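Local structure of conserved domain protein (Streptococcus pneumoniae, 2FI0) at residues A[13-16]-A[17-21]; A[23-26]-A[27-30]. The protein is of unknown function but belongs to the DUF1858 family, as a small, mainly helical domain of Streptococcus pneumoniae. One frame throughout, in Å; residues are numbered along the deposited sequence.

From the N terminus the chain runs out of strand 8-10, which pairs in parallel with strand 76-78, and soon reaches contact 1, where residues 13-14 lead in, Pro14 is the N-cap and residues 15-21 form the helix. Contact 2 follows in series: residues 23-26 turn the chain and wind into helix 26-29, which residues 27-29 carry on. Neither contact spans a long loop, and they do not nest or cross. Their centres lie about 11 Å apart, and they meet through apolar side chains: CD1 of Leu29 rests on Val15 and Val19, while Val25 packs on Val18. The two successive helices are thereby joined, and Val25 also reaches Leu70 of helix 63-72.

Contact 1. Residues A[13-16]-A[17-21]; sequences IPVA and EVVDK
Glu17 folds back beside Pro14 at the start of helix 15-21, where Pro14 holds the N-cap position. Its CB lies 3.4 Å from Pro14 O. A chi1 of -70° puts CG opposite its own carbonyl carbon, still 4.1 Å from Pro14 O, and the extended chain beyond brings CD alongside the proline ring, near its CD and CG. Ring and glutamate chain thus run next to each other. At the tip the carboxylate divides its contacts: OE2 comes to 3.5 Å from Pro14 CD, whereas OE1 sits 3.8 Å from Ile13 CD1, on a side chain that crosses the glutamate at about a right angle. The first turn of a helix suits a carboxylate, whose negative charge would probably be favoured by the helix dipole, and an exposed position suits its polar end. The proline ring restrains phi, but its side chain has no acceptor with which to cap the turn; its carbonyl accepts only weak bonds from Glu17 N and Val18 N.

Ile13 also touches the next residue, its CG1 meeting Val18 CG2 at 3.8 Å. Val15, Val18 and Val19 are the buried, compact residues of the helix; Val15 touches Phe34 and Leu37 from the loops, and its CG1 comes to 4.2 Å from Val19 CG2. After the weak bond of Val18 N to Pro14 O, Val19 N to Val15 O is the first firm one. Small Ala16 is buried too, with its CB on Asn44. On the exposed flank, Asp20 N donates to Ala16 O at 2.9 Å with an N-H...O angle of 164°, the donor tilted 24° from the carbonyl plane.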
loop_
_atom_site.group_PDB
_atom_site.type_symbol
_atom_site.label_atom_id
_atom_site.label_comp_id
_atom_site.label_asym_id
_atom_site.label_seq_id
_atom_site.Cartn_x
_atom_site.Cartn_y
_atom_site.Cartn_z
ATOM N N ILE A 13 -4.281 4.962 5.621
ATOM C CA ILE A 13 -4.085 4.210 6.861
ATOM C C ILE A 13 -2.692 3.547 6.835
ATOM O O ILE A 13 -2.087 3.436 5.771
ATOM C CB ILE A 13 -5.213 3.143 7.079
ATOM C CG1 ILE A 13 -5.171 2.045 6.008
ATOM C CG2 ILE A 13 -6.596 3.811 7.107
ATOM C CD1 ILE A 13 -6.068 0.885 6.305
ATOM N N PRO A 14 -2.176 3.115 8.004
ATOM C CA PRO A 14 -0.844 2.496 8.043
ATOM C C PRO A 14 -0.673 1.310 7.093
ATOM O O PRO A 14 -1.570 0.495 6.964
ATOM C CB PRO A 14 -0.703 2.047 9.510
ATOM C CG PRO A 14 -1.589 2.965 10.264
ATOM C CD PRO A 14 -2.766 3.222 9.351
ATOM N N VAL A 15 0.479 1.222 6.439
ATOM C CA VAL A 15 0.704 0.183 5.432
ATOM C C VAL A 15 0.519 -1.237 6.002
ATOM O O VAL A 15 0.015 -2.132 5.312
ATOM C CB VAL A 15 2.090 0.318 4.753
ATOM C CG1 VAL A 15 2.320 -0.822 3.778
ATOM C CG2 VAL A 15 2.166 1.605 3.999
ATOM N N ALA A 16 0.898 -1.429 7.260
ATOM C CA ALA A 16 0.691 -2.719 7.939
ATOM C C ALA A 16 -0.790 -3.150 7.986
ATOM O O ALA A 16 -1.101 -4.335 7.817
ATOM C CB ALA A 16 1.265 -2.672 9.343
ATOM N N GLU A 17 -1.690 -2.198 8.231
ATOM C CA GLU A 17 -3.123 -2.492 8.257
ATOM C C GLU A 17 -3.634 -2.913 6.874
ATOM O O GLU A 17 -4.495 -3.788 6.747
ATOM C CB GLU A 17 -3.919 -1.277 8.727
ATOM C CG GLU A 17 -3.737 -0.943 10.178
ATOM C CD GLU A 17 -4.612 0.219 10.634
ATOM O OE1 GLU A 17 -5.703 0.424 10.045
ATOM O OE2 GLU A 17 -4.206 0.919 11.597
ATOM N N VAL A 18 -3.106 -2.268 5.845
ATOM C CA VAL A 18 -3.428 -2.645 4.485
ATOM C C VAL A 18 -3.010 -4.105 4.249
ATOM O O VAL A 18 -3.799 -4.900 3.771
ATOM C CB VAL A 18 -2.770 -1.710 3.445
ATOM C CG1 VAL A 18 -3.038 -2.208 2.054
ATOM C CG2 VAL A 18 -3.284 -0.289 3.598
ATOM N N VAL A 19 -1.776 -4.447 4.613
ATOM C CA VAL A 19 -1.209 -5.752 4.276
ATOM C C VAL A 19 -1.869 -6.874 5.089
ATOM O O VAL A 19 -2.086 -7.962 4.567
ATOM C CB VAL A 19 0.333 -5.754 4.428
ATOM C CG1 VAL A 19 0.915 -7.176 4.274
ATOM C CG2 VAL A 19 0.953 -4.825 3.418
ATOM N N ASP A 20 -2.193 -6.587 6.349
ATOM C CA ASP A 20 -2.953 -7.502 7.188
ATOM C C ASP A 20 -4.299 -7.860 6.569
ATOM O O ASP A 20 -4.704 -9.018 6.580
ATOM C CB ASP A 20 -3.180 -6.897 8.585
ATOM C CG ASP A 20 -1.916 -6.885 9.438
ATOM O OD1 ASP A 20 -0.955 -7.636 9.140
ATOM O OD2 ASP A 20 -1.891 -6.121 10.424
ATOM N N LYS A 21 -4.989 -6.861 6.020
ATOM C CA LYS A 21 -6.283 -7.105 5.402
ATOM C C LYS A 21 -6.128 -7.766 4.031
ATOM O O LYS A 21 -6.934 -8.623 3.666
ATOM C CB LYS A 21 -7.066 -5.801 5.292
ATOM C CG LYS A 21 -8.453 -5.967 4.713
ATOM C CD LYS A 21 -9.306 -4.715 4.947
ATOM C CE LYS A 21 -10.775 -5.083 5.193
ATOM N NZ LYS A 21 -11.359 -4.141 6.190
#

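Contact 2. Residues A[23-26]-A[27-30]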
loop_
_atom_site.group_PDB
_atom_site.type_symbol
_atom_site.label_atom_id
_atom_site.label_comp_id
_atom_site.label_asym_id
_atom_site.label_seq_id
_atom_site.Cartn_x
_atom_site.Cartn_y
_atom_site.Cartn_z
ATOM N N PRO A 23 -3.188 -9.708 2.312
ATOM C CA PRO A 23 -1.831 -10.288 2.226
ATOM C C PRO A 23 -1.275 -10.350 0.795
ATOM O O PRO A 23 -0.087 -10.138 0.585
ATOM C CB PRO A 23 -1.989 -11.699 2.823
ATOM C CG PRO A 23 -3.252 -11.671 3.625
ATOM C CD PRO A 23 -4.125 -10.568 3.055
ATOM N N GLU A 24 -2.150 -10.601 -0.172
ATOM C CA GLU A 24 -1.783 -10.661 -1.603
ATOM C C GLU A 24 -1.254 -9.341 -2.182
ATOM O O GLU A 24 -0.595 -9.342 -3.227
ATOM C CB GLU A 24 -2.977 -11.085 -2.479
ATOM C CG GLU A 24 -4.210 -11.642 -1.740
ATOM C CD GLU A 24 -5.057 -10.547 -1.051
ATOM O OE1 GLU A 24 -5.517 -10.822 0.094
ATOM O OE2 GLU A 24 -5.260 -9.442 -1.647
ATOM N N VAL A 25 -1.564 -8.216 -1.545
ATOM C CA VAL A 25 -1.116 -6.925 -2.066
ATOM C C VAL A 25 0.369 -6.662 -1.778
ATOM O O VAL A 25 0.963 -5.806 -2.421
ATOM C CB VAL A 25 -1.993 -5.755 -1.547
ATOM C CG1 VAL A 25 -1.534 -5.279 -0.181
ATOM C CG2 VAL A 25 -1.997 -4.588 -2.557
ATOM N N LEU A 26 0.971 -7.406 -0.843
ATOM C CA LEU A 26 2.382 -7.189 -0.485
ATOM C C LEU A 26 3.321 -7.332 -1.695
ATOM O O LEU A 26 4.210 -6.510 -1.895
ATOM C CB LEU A 26 2.817 -8.134 0.645
ATOM C CG LEU A 26 4.248 -7.976 1.177
ATOM C CD1 LEU A 26 4.495 -6.549 1.658
ATOM C CD2 LEU A 26 4.524 -8.978 2.284
ATOM N N GLU A 27 3.093 -8.359 -2.506
ATOM C CA GLU A 27 3.877 -8.612 -3.722
ATOM C C GLU A 27 3.853 -7.419 -4.696
ATOM O O GLU A 27 4.821 -7.175 -5.433
ATOM C CB GLU A 27 3.325 -9.853 -4.424
ATOM C CG GLU A 27 4.033 -10.232 -5.722
ATOM C CD GLU A 27 3.392 -11.428 -6.421
ATOM O OE1 GLU A 27 2.141 -11.508 -6.456
ATOM O OE2 GLU A 27 4.148 -12.279 -6.945
ATOM N N ILE A 28 2.740 -6.689 -4.696
ATOM C CA ILE A 28 2.609 -5.503 -5.517
ATOM C C ILE A 28 3.373 -4.343 -4.898
ATOM O O ILE A 28 4.129 -3.670 -5.585
ATOM C CB ILE A 28 1.128 -5.113 -5.711
ATOM C CG1 ILE A 28 0.393 -6.226 -6.470
ATOM C CG2 ILE A 28 1.040 -3.795 -6.464
ATOM C CD1 ILE A 28 -1.107 -6.167 -6.355
ATOM N N LEU A 29 3.172 -4.123 -3.602
ATOM C CA LEU A 29 3.785 -2.996 -2.896
ATOM C C LEU A 29 5.320 -3.014 -2.917
ATOM O O LEU A 29 5.936 -1.950 -2.995
ATOM C CB LEU A 29 3.286 -2.931 -1.444
ATOM C CG LEU A 29 1.776 -2.694 -1.261
ATOM C CD1 LEU A 29 1.448 -2.545 0.237
ATOM C CD2 LEU A 29 1.280 -1.488 -2.036
ATOM N N VAL A 30 5.936 -4.201 -2.861
ATOM C CA VAL A 30 7.402 -4.291 -2.863
ATOM C C VAL A 30 8.002 -3.880 -4.203
ATOM O O VAL A 30 9.182 -3.525 -4.279
ATOM C CB VAL A 30 7.946 -5.711 -2.450
ATOM C CG1 VAL A 30 7.409 -6.121 -1.078
ATOM C CG2 VAL A 30 7.643 -6.771 -3.521
HETATM O O HOH W 1 1.774 -10.779 -1.557
#
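Leu26 and Val30, four residues apart, meet through Leu26 CD1 and Val30 CG1 at 4.0 Å. Leucine CG is anti to the backbone N (chi1 -177°), a setting that sends the branched end out from the helix along the flank where Val30 lies. Val30 CG1 also comes to 3.3 Å from Leu26 O, the carbonyl that accepts Val30 N at 3.0 Å. A leucine suits this partly exposed place because its long branch can reach Val30, while the shorter valine packs close to the backbone and touches Lys35 beyond it.

Val25 carries the buried side. This is the opening of helix 26-29, and Val25 O takes two backbone bonds there, a nearly straight one from Leu29 N (163°) and a weak, bent one from Ile28 N. Val25 CG1 faces Leu29 CD1 at 4.1 Å, the two side chains crossing at a slant, and CG2 reaches Ile28 CD1. Beta-branched valine is compact enough for a site also lined by Val18, Leu70 and Tyr75. Leu29, buried as well, points back toward the preceding residues and lays CG 3.4 Å from Val25 O.

At the exposed edge a water replaces a direct backbone bond: it donates to Pro23 O and accepts from Glu27 N, each at 2.9 Å. The end of Glu24 leads away from residues 27-30 to bond Tyr75 OH through OE2.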